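Local coordinates for protein cellulase (Bacteroides salanitronis, PDB 6WQY) that probably hydrolyses beta-1,4 links in cellulose and related glucans as a broad-specificity endoglucanase, this chain carrying its family 5 TIM-barrel catalytic domain, at residues 75-80 against 115-120; 96-101 against 154-159; 247-252 against 304-309; 37-42 against 52-57. All blocks are in the same frame, centred on the assembly; numbering follows the deposited sequence.

Contact 1 of 4, residues 75-80 against 115-120; sequences VRIPVT and AIINIH
Ile-77 N and Ile-116 O form the shortest hydrogen bond of this contact, 2.7 Å (159° at the hydrogen). One residue back, Ile-116 N reaches Val-75 O, so 75-77 and 115-118 run as parallel neighbours, their segment axes 18° apart. Farther along, His-120 N still bonds Val-79 O (2.8 Å), and a side chain joins the pairing: the Asn-118 amide, turned at chi1 76° between backbone N and carbonyl carbon, accepts from Val-79 N through OD1 at 2.9 Å. Its ND2 gives a hydrogen to His-120 ND1 at 3.0 Å, in the imidazole plane, and a second to Glu-170; three partners fix the amide's rotation. Pro-78 CB sits over one face of the His-120 ring, 3.5 Å from the centroid, a CH-pi contact. Arg-76 extends until NH2 lies 3.5 Å from Asn-118 ND2, which stands over the guanidinium face; both are donors, and the guanidinium is held instead by Glu-170, Glu-309, Asn-36 and Asn-173. The buried Asn-118 N has no partner. On the outer face of this TIM-barrel beta-alpha-beta unit, Ile-77 and Val-79 pack on its helix 95-110 and Ile-119 on helix 139-159; on the Arg-76 face Ile-116 meets Val-168 and Glu-170 of strand 167-170.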
loop_
_atom_site.group_PDB
_atom_site.type_symbol
_atom_site.label_atom_id
_atom_site.label_comp_id
_atom_site.label_asym_id
_atom_site.label_seq_id
_atom_site.Cartn_x
_atom_site.Cartn_y
_atom_site.Cartn_z
ATOM N N VAL A 75 7.925 2.727 4.982
ATOM C CA VAL A 75 7.337 1.412 5.228
ATOM C C VAL A 75 5.828 1.528 5.275
ATOM O O VAL A 75 5.283 2.334 6.043
ATOM C CB VAL A 75 7.856 0.805 6.542
ATOM C CG1 VAL A 75 7.211 -0.532 6.807
ATOM C CG2 VAL A 75 9.357 0.655 6.483
ATOM N N ARG A 76 5.143 0.672 4.517
ATOM C CA ARG A 76 3.705 0.510 4.651
ATOM C C ARG A 76 3.451 -0.619 5.628
ATOM O O ARG A 76 4.036 -1.706 5.515
ATOM C CB ARG A 76 3.076 0.238 3.288
ATOM C CG ARG A 76 1.559 0.058 3.295
ATOM C CD ARG A 76 1.013 0.180 1.894
ATOM N NE ARG A 76 -0.411 -0.069 1.719
ATOM C CZ ARG A 76 -0.955 -1.235 1.400
ATOM N NH1 ARG A 76 -0.236 -2.345 1.352
ATOM N NH2 ARG A 76 -2.254 -1.269 1.129
ATOM N N ILE A 77 2.601 -0.334 6.606
ATOM C CA ILE A 77 2.253 -1.221 7.706
ATOM C C ILE A 77 0.770 -1.540 7.535
ATOM O O ILE A 77 -0.101 -0.840 8.085
ATOM C CB ILE A 77 2.514 -0.534 9.061
ATOM C CG1 ILE A 77 3.976 -0.097 9.204
ATOM C CG2 ILE A 77 2.110 -1.458 10.206
ATOM C CD1 ILE A 77 4.205 0.947 10.278
ATOM N N PRO A 78 0.423 -2.577 6.783
ATOM C CA PRO A 78 -0.983 -2.981 6.694
ATOM C C PRO A 78 -1.463 -3.427 8.065
ATOM O O PRO A 78 -0.759 -4.154 8.773
ATOM C CB PRO A 78 -0.968 -4.132 5.689
ATOM C CG PRO A 78 0.413 -4.502 5.476
ATOM C CD PRO A 78 1.303 -3.409 5.952
ATOM N N VAL A 79 -2.683 -3.015 8.433
ATOM C CA VAL A 79 -3.249 -3.382 9.729
ATOM C C VAL A 79 -4.664 -3.906 9.507
ATOM O O VAL A 79 -5.529 -3.175 9.013
ATOM C CB VAL A 79 -3.297 -2.211 10.725
ATOM C CG1 VAL A 79 -3.869 -2.708 12.057
ATOM C CG2 VAL A 79 -1.928 -1.596 10.926
ATOM N N THR A 80 -4.892 -5.157 9.898
ATOM C CA THR A 80 -6.228 -5.726 9.983
ATOM C C THR A 80 -6.735 -5.542 11.405
ATOM O O THR A 80 -6.009 -5.814 12.368
ATOM C CB THR A 80 -6.180 -7.199 9.597
ATOM O OG1 THR A 80 -5.845 -7.268 8.209
ATOM C CG2 THR A 80 -7.504 -7.906 9.843
ATOM N N ALA A 115 6.110 6.190 7.381
ATOM C CA ALA A 115 5.247 5.053 7.675
ATOM C C ALA A 115 3.843 5.310 7.169
ATOM O O ALA A 115 3.338 6.430 7.289
ATOM C CB ALA A 115 5.197 4.790 9.183
ATOM N N ILE A 116 3.200 4.264 6.650
ATOM C CA ILE A 116 1.791 4.309 6.269
ATOM C C ILE A 116 1.070 3.260 7.106
ATOM O O ILE A 116 1.534 2.123 7.173
ATOM C CB ILE A 116 1.590 3.977 4.777
ATOM C CG1 ILE A 116 2.404 4.907 3.873
ATOM C CG2 ILE A 116 0.100 4.031 4.425
ATOM C CD1 ILE A 116 2.306 4.559 2.398
ATOM N N ILE A 117 -0.068 3.610 7.716
ATOM C CA ILE A 117 -0.945 2.621 8.349
ATOM C C ILE A 117 -2.306 2.695 7.658
ATOM O O ILE A 117 -2.689 3.736 7.120
ATOM C CB ILE A 117 -1.085 2.811 9.872
ATOM C CG1 ILE A 117 -1.589 4.204 10.241
ATOM C CG2 ILE A 117 0.246 2.498 10.558
ATOM C CD1 ILE A 117 -1.861 4.395 11.720
ATOM N N ASN A 118 -3.059 1.592 7.708
ATOM C CA ASN A 118 -4.323 1.530 6.979
ATOM C C ASN A 118 -5.345 0.681 7.743
ATOM O O ASN A 118 -5.147 0.290 8.897
ATOM C CB ASN A 118 -4.106 1.028 5.537
ATOM C CG ASN A 118 -3.860 -0.470 5.463
ATOM O OD1 ASN A 118 -3.800 -1.150 6.493
ATOM N ND2 ASN A 118 -3.710 -0.980 4.256
ATOM N N ILE A 119 -6.481 0.457 7.082
ATOM C CA ILE A 119 -7.426 -0.620 7.380
ATOM C C ILE A 119 -7.280 -1.639 6.255
ATOM O O ILE A 119 -7.496 -1.301 5.084
ATOM C CB ILE A 119 -8.863 -0.089 7.485
ATOM C CG1 ILE A 119 -9.015 0.846 8.684
ATOM C CG2 ILE A 119 -9.847 -1.251 7.542
ATOM C CD1 ILE A 119 -10.392 1.484 8.805
ATOM N N HIS A 120 -6.902 -2.880 6.594
ATOM C CA HIS A 120 -6.452 -3.823 5.572
ATOM C C HIS A 120 -7.502 -4.898 5.343
ATOM O O HIS A 120 -8.469 -4.661 4.594
ATOM C CB HIS A 120 -5.037 -4.329 5.885
ATOM C CG HIS A 120 -4.299 -4.833 4.696
ATOM N ND1 HIS A 120 -3.656 -3.986 3.811
ATOM C CD2 HIS A 120 -4.082 -6.099 4.267
ATOM C CE1 HIS A 120 -3.053 -4.736 2.902
ATOM N NE2 HIS A 120 -3.301 -6.018 3.145
#

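Contact 2 of 4, residues 96-101 against 154-159; sequences TYLNRV and TQIANR
In the helical layer that wraps the barrel, helices 95-110 and 139-159 meet where Leu-98 lies against Arg-159. The segment axes cross at -53° and stay 11.2 Å apart, so side chains rather than backbones meet. Leu-98 has CG anti to its backbone N (chi1 -172°), which directs the isobutyl group at the other helix; Leu-98 CG comes 3.7 Å from Arg-159 CG, and Leu-98 CD2 3.8 Å from Arg-159 CB. The two side chains lie alongside each other, pointing opposite ways. Leu-98 CD1 also approaches Ile-156 CG1, but loosely, at 4.5 Å. A bend at chi2 of 63° swings the guanidinium of Arg-159 across the first helix, toward Asn-99, whose OD1 stands at the guanidinium edge. At 3.7 Å from Arg-159 NH2 this oxygen makes no direct hydrogen bond; water 1 bridges them, donating to Asn-99 OD1 (2.8 Å) and accepting from Arg-159 NH2 (2.9 Å). Gln-155 spends its amide on Ile-93 N and Tyr-91 O in the loop before helix 95-110. The contact is thus mixed: apolar where the arginine methylenes meet leucine, polar and water-bridged at the partly exposed ends.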
loop_
_atom_site.group_PDB
_atom_site.type_symbol
_atom_site.label_atom_id
_atom_site.label_comp_id
_atom_site.label_asym_id
_atom_site.label_seq_id
_atom_site.Cartn_x
_atom_site.Cartn_y
_atom_site.Cartn_z
ATOM N N THR A 96 -4.989 -2.227 23.663
ATOM C CA THR A 96 -3.714 -2.920 23.525
ATOM C C THR A 96 -3.361 -3.146 22.061
ATOM O O THR A 96 -2.192 -3.027 21.680
ATOM C CB THR A 96 -3.735 -4.230 24.295
ATOM O OG1 THR A 96 -3.778 -3.927 25.699
ATOM C CG2 THR A 96 -2.507 -5.073 24.015
ATOM N N TYR A 97 -4.342 -3.471 21.219
ATOM C CA TYR A 97 -4.027 -3.628 19.800
ATOM C C TYR A 97 -3.592 -2.301 19.192
ATOM O O TYR A 97 -2.634 -2.243 18.412
ATOM C CB TYR A 97 -5.210 -4.224 19.054
ATOM C CG TYR A 97 -4.835 -4.637 17.649
ATOM C CD1 TYR A 97 -3.882 -5.627 17.432
ATOM C CD2 TYR A 97 -5.406 -4.035 16.537
ATOM C CE1 TYR A 97 -3.517 -6.014 16.157
ATOM C CE2 TYR A 97 -5.053 -4.427 15.253
ATOM C CZ TYR A 97 -4.116 -5.415 15.068
ATOM O OH TYR A 97 -3.724 -5.849 13.820
ATOM N N LEU A 98 -4.299 -1.221 19.519
ATOM C CA LEU A 98 -3.888 0.096 19.049
ATOM C C LEU A 98 -2.489 0.439 19.537
ATOM O O LEU A 98 -1.689 1.024 18.793
ATOM C CB LEU A 98 -4.930 1.119 19.489
ATOM C CG LEU A 98 -4.817 2.542 18.971
ATOM C CD1 LEU A 98 -4.733 2.590 17.456
ATOM C CD2 LEU A 98 -6.001 3.357 19.460
ATOM N N ASN A 99 -2.161 0.064 20.777
ATOM C CA ASN A 99 -0.806 0.259 21.264
ATOM C C ASN A 99 0.203 -0.505 20.417
ATOM O O ASN A 99 1.298 0.003 20.141
ATOM C CB ASN A 99 -0.708 -0.176 22.721
ATOM C CG ASN A 99 0.669 0.074 23.285
ATOM O OD1 ASN A 99 0.976 1.181 23.734
ATOM N ND2 ASN A 99 1.512 -0.942 23.265
ATOM N N ARG A 100 -0.118 -1.740 20.021
ATOM C CA ARG A 100 0.808 -2.502 19.185
ATOM C C ARG A 100 1.047 -1.794 17.851
ATOM O O ARG A 100 2.182 -1.727 17.362
ATOM C CB ARG A 100 0.291 -3.919 18.949
ATOM C CG ARG A 100 1.153 -4.749 18.010
ATOM C CD ARG A 100 2.584 -4.878 18.513
ATOM N NE ARG A 100 3.417 -5.656 17.607
ATOM C CZ ARG A 100 4.739 -5.589 17.573
ATOM N NH1 ARG A 100 5.400 -4.768 18.376
ATOM N NH2 ARG A 100 5.397 -6.333 16.694
ATOM N N VAL A 101 -0.016 -1.279 17.233
ATOM C CA VAL A 101 0.165 -0.510 16.003
ATOM C C VAL A 101 1.108 0.664 16.271
ATOM O O VAL A 101 2.018 0.958 15.476
ATOM C CB VAL A 101 -1.201 -0.048 15.455
ATOM C CG1 VAL A 101 -1.020 0.835 14.238
ATOM C CG2 VAL A 101 -2.069 -1.250 15.106
ATOM N N THR A 154 -11.349 8.161 13.580
ATOM C CA THR A 154 -11.238 9.169 14.638
ATOM C C THR A 154 -10.307 8.681 15.742
ATOM O O THR A 154 -9.416 9.407 16.198
ATOM C CB THR A 154 -12.626 9.503 15.202
ATOM O OG1 THR A 154 -13.423 10.112 14.181
ATOM C CG2 THR A 154 -12.533 10.454 16.378
ATOM N N GLN A 155 -10.500 7.434 16.179
ATOM C CA GLN A 155 -9.655 6.883 17.232
ATOM C C GLN A 155 -8.207 6.737 16.780
ATOM O O GLN A 155 -7.277 7.023 17.554
ATOM C CB GLN A 155 -10.201 5.535 17.684
ATOM C CG GLN A 155 -11.489 5.604 18.457
ATOM C CD GLN A 155 -12.089 4.233 18.609
ATOM O OE1 GLN A 155 -11.672 3.460 19.473
ATOM N NE2 GLN A 155 -13.039 3.909 17.759
ATOM N N ILE A 156 -7.984 6.257 15.558
ATOM C CA ILE A 156 -6.613 6.098 15.071
ATOM C C ILE A 156 -5.941 7.458 14.957
ATOM O O ILE A 156 -4.809 7.664 15.420
ATOM C CB ILE A 156 -6.611 5.335 13.736
ATOM C CG1 ILE A 156 -7.153 3.916 13.914
ATOM C CG2 ILE A 156 -5.211 5.324 13.148
ATOM C CD1 ILE A 156 -7.589 3.270 12.594
ATOM N N ALA A 157 -6.641 8.425 14.361
ATOM C CA ALA A 157 -6.076 9.764 14.224
ATOM C C ALA A 157 -5.765 10.366 15.584
ATOM O O ALA A 157 -4.703 10.988 15.775
ATOM C CB ALA A 157 -7.047 10.655 13.455
ATOM N N ASN A 158 -6.661 10.210 16.556
ATOM C CA ASN A 158 -6.409 10.779 17.876
ATOM C C ASN A 158 -5.199 10.122 18.533
ATOM O O ASN A 158 -4.424 10.780 19.229
ATOM C CB ASN A 158 -7.656 10.665 18.748
ATOM C CG ASN A 158 -8.698 11.727 18.425
ATOM O OD1 ASN A 158 -8.384 12.797 17.922
ATOM N ND2 ASN A 158 -9.953 11.428 18.740
ATOM N N ARG A 159 -5.023 8.818 18.332
ATOM C CA ARG A 159 -3.908 8.105 18.955
ATOM C C ARG A 159 -2.565 8.557 18.404
ATOM O O ARG A 159 -1.543 8.438 19.092
ATOM C CB ARG A 159 -4.079 6.597 18.753
ATOM C CG ARG A 159 -2.998 5.728 19.356
ATOM C CD ARG A 159 -2.955 5.877 20.871
ATOM N NE ARG A 159 -1.983 4.996 21.505
ATOM C CZ ARG A 159 -0.669 5.214 21.508
ATOM N NH1 ARG A 159 -0.174 6.287 20.914
ATOM N NH2 ARG A 159 0.144 4.368 22.110
HETATM O O HOH W 1 -0.958 3.012 24.466
#

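Contact 3 of 4, residues 247-252 against 304-309; sequences MVAVHF and PAYIGE
Tyr-306 and Ala-249 form the tight half of this contact, on the face of the sheet that also carries His-251 and Glu-309. A chi1 of 65° lays the Tyr-306 ring across the neighbouring strand, with Ala-249 CB 3.5 Å from Tyr-306 CZ and Ala-249 CA over the ring face. Met-247 CB meets the edge of the same ring, 3.8 Å from Tyr-306 CD1, and the hydroxyl bonds to Glu-170. Farther along, Glu-309 passes over one face of the His-251 imidazole: its CG lies 3.7 Å from the ring centroid, and the carboxylate plane is only 22° from the ring plane, a stacked arrangement without a hydrogen bond between them. His-251 ND1 pairs with Glu-174, and Glu-309 with Tyr-253 and Arg-76.

The opposite face is looser, though also buried. Val-248 CB and Ala-305 CB are 4.1 Å apart, Val-250 CG2 and Ile-307 CG1 4.2 Å, and this aliphatic row is closed by helices 228-234 and 284-299.

Backbone bonds join the strands throughout, among them Val-250 N to Tyr-306 O at 3.0 Å (172°). After Gly-308 N bonds Val-250 O, Phe-252 N takes Glu-309 O at 2.9 Å, so the pairing slips by one residue at the glycine.

Parallel strands six and seven of a TIM barrel are joined here; in family 5 hydrolases the nucleophile glutamate stands at the C-terminal end of strand seven, a position consistent with Glu-309.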
loop_
_atom_site.group_PDB
_atom_site.type_symbol
_atom_site.label_atom_id
_atom_site.label_comp_id
_atom_site.label_asym_id
_atom_site.label_seq_id
_atom_site.Cartn_x
_atom_site.Cartn_y
_atom_site.Cartn_z
ATOM N N MET A 247 -3.188 11.547 -1.624
ATOM C CA MET A 247 -2.423 10.782 -2.603
ATOM C C MET A 247 -3.243 9.583 -3.057
ATOM O O MET A 247 -3.814 8.874 -2.218
ATOM C CB MET A 247 -1.091 10.289 -2.003
ATOM C CG MET A 247 -0.303 11.354 -1.250
ATOM S SD MET A 247 1.294 10.817 -0.655
ATOM C CE MET A 247 0.808 9.595 0.554
ATOM N N VAL A 248 -3.308 9.359 -4.364
ATOM C CA VAL A 248 -4.048 8.224 -4.915
ATOM C C VAL A 248 -3.210 6.963 -4.770
ATOM O O VAL A 248 -2.074 6.898 -5.249
ATOM C CB VAL A 248 -4.389 8.466 -6.387
ATOM C CG1 VAL A 248 -5.240 7.338 -6.944
ATOM C CG2 VAL A 248 -5.096 9.813 -6.566
ATOM N N ALA A 249 -3.776 5.944 -4.138
ATOM C CA ALA A 249 -3.103 4.670 -3.933
ATOM C C ALA A 249 -3.538 3.666 -4.990
ATOM O O ALA A 249 -4.733 3.449 -5.169
ATOM C CB ALA A 249 -3.458 4.115 -2.550
ATOM N N VAL A 250 -2.562 3.032 -5.670
ATOM C CA VAL A 250 -2.823 1.911 -6.567
ATOM C C VAL A 250 -1.878 0.771 -6.205
ATOM O O VAL A 250 -0.844 0.971 -5.574
ATOM C CB VAL A 250 -2.686 2.278 -8.058
ATOM C CG1 VAL A 250 -3.726 3.312 -8.453
ATOM C CG2 VAL A 250 -1.290 2.747 -8.388
ATOM N N HIS A 251 -2.229 -0.435 -6.644
ATOM C CA HIS A 251 -1.347 -1.594 -6.527
ATOM C C HIS A 251 -1.020 -2.090 -7.927
ATOM O O HIS A 251 -1.833 -1.954 -8.849
ATOM C CB HIS A 251 -1.986 -2.722 -5.699
ATOM C CG HIS A 251 -2.230 -2.346 -4.268
ATOM N ND1 HIS A 251 -2.894 -3.156 -3.374
ATOM C CD2 HIS A 251 -1.877 -1.243 -3.572
ATOM C CE1 HIS A 251 -2.945 -2.565 -2.188
ATOM N NE2 HIS A 251 -2.337 -1.398 -2.276
ATOM N N PHE A 252 0.174 -2.667 -8.092
ATOM C CA PHE A 252 0.630 -3.066 -9.417
ATOM C C PHE A 252 1.464 -4.332 -9.325
ATOM O O PHE A 252 2.619 -4.279 -8.893
ATOM C CB PHE A 252 1.447 -1.962 -10.094
ATOM C CG PHE A 252 1.894 -2.319 -11.482
ATOM C CD1 PHE A 252 1.021 -2.201 -12.556
ATOM C CD2 PHE A 252 3.177 -2.788 -11.724
ATOM C CE1 PHE A 252 1.427 -2.524 -13.834
ATOM C CE2 PHE A 252 3.581 -3.115 -13.000
ATOM C CZ PHE A 252 2.706 -2.984 -14.051
ATOM N N PRO A 304 -0.783 13.787 -6.427
ATOM C CA PRO A 304 0.210 12.736 -6.162
ATOM C C PRO A 304 -0.431 11.361 -6.136
ATOM O O PRO A 304 -1.629 11.211 -5.895
ATOM C CB PRO A 304 0.785 13.112 -4.788
ATOM C CG PRO A 304 -0.272 13.931 -4.139
ATOM C CD PRO A 304 -1.081 14.586 -5.223
ATOM N N ALA A 305 0.404 10.348 -6.366
ATOM C CA ALA A 305 -0.047 8.965 -6.365
ATOM C C ALA A 305 1.113 8.072 -5.970
ATOM O O ALA A 305 2.275 8.400 -6.213
ATOM C CB ALA A 305 -0.573 8.559 -7.745
ATOM N N TYR A 306 0.788 6.908 -5.396
ATOM C CA TYR A 306 1.819 5.964 -4.999
ATOM C C TYR A 306 1.374 4.546 -5.303
ATOM O O TYR A 306 0.189 4.242 -5.397
ATOM C CB TYR A 306 2.222 6.092 -3.527
ATOM C CG TYR A 306 1.148 5.767 -2.500
ATOM C CD1 TYR A 306 0.154 6.681 -2.197
ATOM C CD2 TYR A 306 1.151 4.561 -1.807
ATOM C CE1 TYR A 306 -0.813 6.406 -1.244
ATOM C CE2 TYR A 306 0.191 4.275 -0.853
ATOM C CZ TYR A 306 -0.796 5.204 -0.562
ATOM O OH TYR A 306 -1.757 4.979 0.393
ATOM N N ILE A 307 2.364 3.677 -5.473
ATOM C CA ILE A 307 2.146 2.256 -5.744
ATOM C C ILE A 307 2.332 1.559 -4.400
ATOM O O ILE A 307 3.450 1.243 -3.975
ATOM C CB ILE A 307 3.090 1.743 -6.828
ATOM C CG1 ILE A 307 2.846 2.468 -8.159
ATOM C CG2 ILE A 307 2.930 0.244 -7.000
ATOM C CD1 ILE A 307 4.006 2.410 -9.097
ATOM N N GLY A 308 1.223 1.354 -3.697
ATOM C CA GLY A 308 1.260 0.840 -2.344
ATOM C C GLY A 308 1.710 -0.600 -2.232
ATOM O O GLY A 308 2.137 -1.014 -1.148
ATOM N N GLU A 309 1.591 -1.377 -3.318
ATOM C CA GLU A 309 2.108 -2.735 -3.375
ATOM C C GLU A 309 2.569 -3.022 -4.802
ATOM O O GLU A 309 1.860 -2.695 -5.764
ATOM C CB GLU A 309 1.064 -3.785 -2.995
ATOM C CG GLU A 309 0.513 -3.659 -1.601
ATOM C CD GLU A 309 -0.525 -4.717 -1.242
ATOM O OE1 GLU A 309 -0.609 -5.757 -1.947
ATOM O OE2 GLU A 309 -1.251 -4.499 -0.226
#

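Contact 4 of 4, residues 37-42 against 52-57; sequences LGNQLD and TSWGNA
Two pairs of flat groups set this loop-to-loop contact, Asn-39 against Trp-54 and Gln-40 against Asn-56. The Asn-39 side chain crosses that of Trp-54 at about a right angle, amide and indole planes 75° apart, and its OD1 comes to the ring edge, 3.5 Å from Trp-54 CE3. Gln-40 also crosses Asn-56 almost perpendicularly, yet their amide planes differ by only 31°; Gln-40 OE1 rests 3.3 Å from Asn-56 CB while bonding to His-362. A bend at chi2 of 78° carries the Gln-40 NE2 to Ala-57 O, 2.9 Å away and in the amide plane. Asn-56 ND2 donates to Asn-39 O, also at 2.9 Å, but approaches from above that carbonyl plane. Water 2 donates to the same oxygen and accepts from Trp-54 N and Asn-56 N; water 3 links Asn-39 ND2 to Trp-54 O. Behind, Asp-42 ties the turn from within: OD2 takes Asn-39 N at 2.9 Å and OD1 takes Gln-40 N at 2.7 Å. The loop after the first barrel strand is thus joined to 52-57 chiefly by amides, backbone carbonyls and bridging water, so directional hydrogen bonds, more than apolar burial, fix the two loops' relative position.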
loop_
_atom_site.group_PDB
_atom_site.type_symbol
_atom_site.label_atom_id
_atom_site.label_comp_id
_atom_site.label_asym_id
_atom_site.label_seq_id
_atom_site.Cartn_x
_atom_site.Cartn_y
_atom_site.Cartn_z
ATOM N N LEU A 37 5.378 -4.267 5.373
ATOM C CA LEU A 37 5.429 -5.241 6.468
ATOM C C LEU A 37 4.237 -6.189 6.317
ATOM O O LEU A 37 3.194 -6.047 6.953
ATOM C CB LEU A 37 5.384 -4.492 7.793
ATOM C CG LEU A 37 5.515 -5.345 9.051
ATOM C CD1 LEU A 37 6.885 -5.960 9.158
ATOM C CD2 LEU A 37 5.184 -4.520 10.273
ATOM N N GLY A 38 4.368 -7.150 5.391
ATOM C CA GLY A 38 3.245 -7.984 5.006
ATOM C C GLY A 38 3.128 -9.266 5.820
ATOM O O GLY A 38 4.076 -9.748 6.430
ATOM N N ASN A 39 1.927 -9.850 5.777
ATOM C CA ASN A 39 1.602 -11.033 6.585
ATOM C C ASN A 39 1.994 -10.824 8.043
ATOM O O ASN A 39 2.521 -11.715 8.704
ATOM C CB ASN A 39 2.200 -12.314 6.016
ATOM C CG ASN A 39 1.445 -12.838 4.810
ATOM O OD1 ASN A 39 0.588 -12.173 4.269
ATOM N ND2 ASN A 39 1.777 -14.057 4.392
ATOM N N GLN A 40 1.695 -9.635 8.555
ATOM C CA GLN A 40 2.134 -9.182 9.873
ATOM C C GLN A 40 0.901 -8.652 10.605
ATOM O O GLN A 40 0.030 -9.447 10.976
ATOM C CB GLN A 40 3.294 -8.205 9.721
ATOM C CG GLN A 40 4.125 -8.038 10.982
ATOM C CD GLN A 40 5.095 -9.179 11.206
ATOM O OE1 GLN A 40 5.731 -9.671 10.281
ATOM N NE2 GLN A 40 5.240 -9.586 12.456
ATOM N N LEU A 41 0.765 -7.332 10.797
ATOM C CA LEU A 41 -0.450 -6.829 11.446
ATOM C C LEU A 41 -1.684 -7.003 10.570
ATOM O O LEU A 41 -2.812 -6.851 11.068
ATOM C CB LEU A 41 -0.290 -5.386 11.904
ATOM C CG LEU A 41 0.774 -5.161 12.969
ATOM C CD1 LEU A 41 0.912 -3.689 13.320
ATOM C CD2 LEU A 41 0.491 -5.955 14.227
ATOM N N ASP A 42 -1.491 -7.322 9.289
ATOM C CA ASP A 42 -2.583 -7.698 8.405
ATOM C C ASP A 42 -3.085 -9.121 8.637
ATOM O O ASP A 42 -4.218 -9.439 8.231
ATOM C CB ASP A 42 -2.206 -7.515 6.920
ATOM C CG ASP A 42 -0.806 -8.024 6.558
ATOM O OD1 ASP A 42 0.168 -7.736 7.293
ATOM O OD2 ASP A 42 -0.691 -8.706 5.500
ATOM N N THR A 52 1.204 -13.135 14.452
ATOM C CA THR A 52 2.174 -14.203 14.277
ATOM C C THR A 52 1.568 -15.445 13.634
ATOM O O THR A 52 2.215 -16.501 13.637
ATOM C CB THR A 52 2.833 -14.556 15.613
ATOM O OG1 THR A 52 1.840 -14.955 16.556
ATOM C CG2 THR A 52 3.589 -13.366 16.170
ATOM N N SER A 53 0.366 -15.346 13.059
ATOM C CA SER A 53 -0.325 -16.528 12.571
ATOM C C SER A 53 -0.095 -16.835 11.098
ATOM O O SER A 53 -0.540 -17.901 10.642
ATOM C CB SER A 53 -1.831 -16.400 12.828
ATOM O OG SER A 53 -2.433 -15.414 12.020
ATOM N N TRP A 54 0.551 -15.940 10.349
ATOM C CA TRP A 54 0.789 -16.149 8.924
ATOM C C TRP A 54 2.288 -16.187 8.631
ATOM O O TRP A 54 2.772 -15.540 7.695
ATOM C CB TRP A 54 0.112 -15.086 8.059
ATOM C CG TRP A 54 -1.388 -15.160 7.989
ATOM C CD1 TRP A 54 -2.227 -16.021 8.647
ATOM C CD2 TRP A 54 -2.229 -14.312 7.201
ATOM N NE1 TRP A 54 -3.526 -15.763 8.299
ATOM C CE2 TRP A 54 -3.559 -14.705 7.424
ATOM C CE3 TRP A 54 -1.977 -13.256 6.325
ATOM C CZ2 TRP A 54 -4.638 -14.082 6.796
ATOM C CZ3 TRP A 54 -3.037 -12.644 5.694
ATOM C CH2 TRP A 54 -4.355 -13.058 5.932
ATOM N N GLY A 55 3.036 -16.925 9.434
ATOM C CA GLY A 55 4.392 -17.258 9.080
ATOM C C GLY A 55 5.478 -16.328 9.568
ATOM O O GLY A 55 6.657 -16.595 9.280
ATOM N N ASN A 56 5.141 -15.268 10.294
ATOM C CA ASN A 56 6.133 -14.339 10.817
ATOM C C ASN A 56 6.099 -14.296 12.335
ATOM O O ASN A 56 5.032 -14.374 12.942
ATOM C CB ASN A 56 5.889 -12.930 10.280
ATOM C CG ASN A 56 6.183 -12.833 8.818
ATOM O OD1 ASN A 56 7.300 -13.137 8.397
ATOM N ND2 ASN A 56 5.198 -12.457 8.026
ATOM N N ALA A 57 7.272 -14.175 12.944
ATOM C CA ALA A 57 7.370 -13.782 14.341
ATOM C C ALA A 57 7.133 -12.278 14.449
ATOM O O ALA A 57 7.104 -11.556 13.451
ATOM C CB ALA A 57 8.722 -14.185 14.920
HETATM O O HOH W 2 2.441 -13.802 10.587
HETATM O O HOH W 3 4.410 -15.309 5.552
#

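Overall arrangement
Contact 1 is the common neighbour of the other three. Its Arg-76 NH1 forms a salt bridge with Glu-309 OE2 of contact 3 at 2.9 Å, at the barrel mouth, where substrate probably binds as in other family 5 enzymes; the two centres lie 13 Å apart. On the outer side, Val-79 CG1 packs on Val-101 CG2 of contact 2 at 3.8 Å, and helix 95-110 of contact 2 connects the two strands of contact 1. Contact 4 joins through Asp-42 O, 2.7 Å from Thr-80 OG1. Contacts 2 and 3 stay apart, nearest atoms about 13 Å. In contact 2 a bound magnesium ion lies about 5 Å from the Gln-155 side chain, and the magnesium-site residue Glu-95 about 4 Å from that of Leu-98.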